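Local atomic coordinates of putative monooxygenase (Fusobacterium nucleatum subsp. nucleatum, PDB entry 3MCS), a protein that probably acts as a monooxygenase, with two antibiotic biosynthesis monooxygenase family regions of the dimeric alpha-beta barrel clan in one chain. Residues N136-T141 and L148-G153. Numbering follows the deposited sequence.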
loop_
_atom_site.group_PDB
_atom_site.type_symbol
_atom_site.label_atom_id
_atom_site.label_comp_id
_atom_site.label_asym_id
_atom_site.label_seq_id
_atom_site.Cartn_x
_atom_site.Cartn_y
_atom_site.Cartn_z
ATOM N N ASN A 136 -4.760 15.738 6.504
ATOM C CA ASN A 136 -3.820 16.865 6.504
ATOM C C ASN A 136 -2.385 16.398 6.664
ATOM O O ASN A 136 -1.502 16.813 5.911
ATOM C CB ASN A 136 -4.140 17.854 7.632
ATOM C CG ASN A 136 -5.469 18.572 7.441
ATOM O OD1 ASN A 136 -5.785 19.058 6.354
ATOM N ND2 ASN A 136 -6.232 18.678 8.521
ATOM N N ILE A 137 -2.157 15.536 7.654
ATOM C CA ILE A 137 -0.830 15.007 7.907
ATOM C C ILE A 137 -0.268 14.262 6.715
ATOM O O ILE A 137 0.903 14.423 6.389
ATOM C CB ILE A 137 -0.812 14.063 9.124
ATOM C CG1 ILE A 137 -0.959 14.870 10.423
ATOM C CG2 ILE A 137 0.486 13.261 9.166
ATOM C CD1 ILE A 137 0.172 15.900 10.689
ATOM N N VAL A 138 -1.083 13.444 6.070
ATOM C CA VAL A 138 -0.607 12.682 4.932
ATOM C C VAL A 138 -0.241 13.624 3.782
ATOM O O VAL A 138 0.738 13.360 3.093
ATOM C CB VAL A 138 -1.621 11.638 4.477
ATOM C CG1 VAL A 138 -1.106 10.894 3.261
ATOM C CG2 VAL A 138 -1.893 10.674 5.594
ATOM N N GLU A 139 -0.999 14.712 3.582
ATOM C CA GLU A 139 -0.646 15.721 2.535
ATOM C C GLU A 139 0.642 16.486 2.850
ATOM O O GLU A 139 1.439 16.746 1.949
ATOM C CB GLU A 139 -1.771 16.728 2.278
ATOM C CG GLU A 139 -2.888 16.135 1.466
ATOM C CD GLU A 139 -4.016 17.098 1.180
ATOM O OE1 GLU A 139 -3.969 18.245 1.685
ATOM O OE2 GLU A 139 -4.964 16.699 0.447
ATOM N N THR A 140 0.822 16.860 4.114
ATOM C CA THR A 140 2.048 17.512 4.555
ATOM C C THR A 140 3.221 16.578 4.247
ATOM O O THR A 140 4.249 17.018 3.709
ATOM C CB THR A 140 2.032 17.845 6.066
ATOM O OG1 THR A 140 0.811 18.513 6.414
ATOM C CG2 THR A 140 3.230 18.731 6.439
ATOM N N THR A 141 3.046 15.284 4.541
ATOM C CA THR A 141 4.095 14.284 4.283
ATOM C C THR A 141 4.503 14.231 2.817
ATOM O O THR A 141 5.681 14.213 2.505
ATOM C CB THR A 141 3.665 12.866 4.742
ATOM O OG1 THR A 141 3.548 12.847 6.171
ATOM C CG2 THR A 141 4.679 11.835 4.338
ATOM N N LEU A 148 7.986 9.564 -1.795
ATOM C CA LEU A 148 7.677 9.203 -3.184
ATOM C C LEU A 148 6.190 8.851 -3.377
ATOM O O LEU A 148 5.647 9.034 -4.467
ATOM C CB LEU A 148 8.574 8.058 -3.665
ATOM C CG LEU A 148 10.092 8.290 -3.646
ATOM C CD1 LEU A 148 10.868 7.039 -4.095
ATOM C CD2 LEU A 148 10.444 9.459 -4.517
ATOM N N LEU A 149 5.512 8.418 -2.316
ATOM C CA LEU A 149 4.118 7.955 -2.445
ATOM C C LEU A 149 3.374 7.904 -1.117
ATOM O O LEU A 149 3.953 7.551 -0.113
ATOM C CB LEU A 149 4.130 6.543 -3.087
ATOM C CG LEU A 149 2.882 5.712 -3.315
ATOM C CD1 LEU A 149 3.169 4.581 -4.293
ATOM C CD2 LEU A 149 2.334 5.149 -2.029
ATOM N N VAL A 150 2.101 8.281 -1.130
ATOM C CA VAL A 150 1.245 8.144 0.028
ATOM C C VAL A 150 -0.145 7.738 -0.463
ATOM O O VAL A 150 -0.764 8.480 -1.224
ATOM C CB VAL A 150 1.148 9.439 0.908
ATOM C CG1 VAL A 150 2.491 9.787 1.488
ATOM C CG2 VAL A 150 0.584 10.632 0.121
ATOM N N TYR A 151 -0.602 6.538 -0.102
ATOM C CA TYR A 151 -1.969 6.139 -0.397
ATOM C C TYR A 151 -2.695 6.000 0.941
ATOM O O TYR A 151 -2.286 5.200 1.781
ATOM C CB TYR A 151 -2.084 4.824 -1.177
ATOM C CG TYR A 151 -1.434 4.757 -2.551
ATOM C CD1 TYR A 151 -1.155 5.908 -3.311
ATOM C CD2 TYR A 151 -1.200 3.521 -3.142
ATOM C CE1 TYR A 151 -0.579 5.821 -4.577
ATOM C CE2 TYR A 151 -0.631 3.423 -4.400
ATOM C CZ TYR A 151 -0.332 4.569 -5.127
ATOM O OH TYR A 151 0.224 4.453 -6.391
ATOM N N LEU A 152 -3.756 6.776 1.127
ATOM C CA LEU A 152 -4.525 6.777 2.368
ATOM C C LEU A 152 -5.978 6.486 2.074
ATOM O O LEU A 152 -6.597 7.152 1.235
ATOM C CB LEU A 152 -4.443 8.146 3.051
ATOM C CG LEU A 152 -5.283 8.350 4.320
ATOM C CD1 LEU A 152 -4.782 7.486 5.483
ATOM C CD2 LEU A 152 -5.269 9.791 4.711
ATOM N N GLY A 153 -6.536 5.509 2.775
ATOM C CA GLY A 153 -7.942 5.167 2.588
ATOM C C GLY A 153 -8.541 4.387 3.736
ATOM O O GLY A 153 -7.853 4.084 4.708
#
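Helix-on-sheet packing in the second antibiotic biosynthesis monooxygenase region of the chain, a family of the dimeric alpha-beta barrel clan, brings Val138 of helix 127-143 down onto Val150 and Leu152 of strand 147-155. After a short turn the strand runs back beneath the helix, nearly antiparallel to it at 168°, with the segment axes 9.0 Å apart at their closest. Val138 sits astride the two strand residues, one methyl for each. With CG1 anti to the backbone N (chi1 178°), that branch lies alongside the isopropyl group of Val150, and CG1 comes 3.6 Å from Val150 CB and equally near to CG2 of the same valine. The other branch, CG2, meets one methyl of Leu152, CD2, at 3.6 Å. One turn on, Thr141 brings its methyl rather than its hydroxyl to the strand: CG2 lies 4.1 Å from Val150 CG1. Phe142 also touches Val150 from the helix, while Ile134 of the helix and Trp162 and Leu164 of the neighbouring strand 161-168 touch Leu152. Leu149 and Tyr151 lie on the other side of the strand. No hydrogen bond joins segments 136-141 and 148-153, although one from Thr147 OG1 to Thr141 O lies just beside their contact. What the two segments share is apolar: non-directional van der Waals packing of buried aliphatic groups.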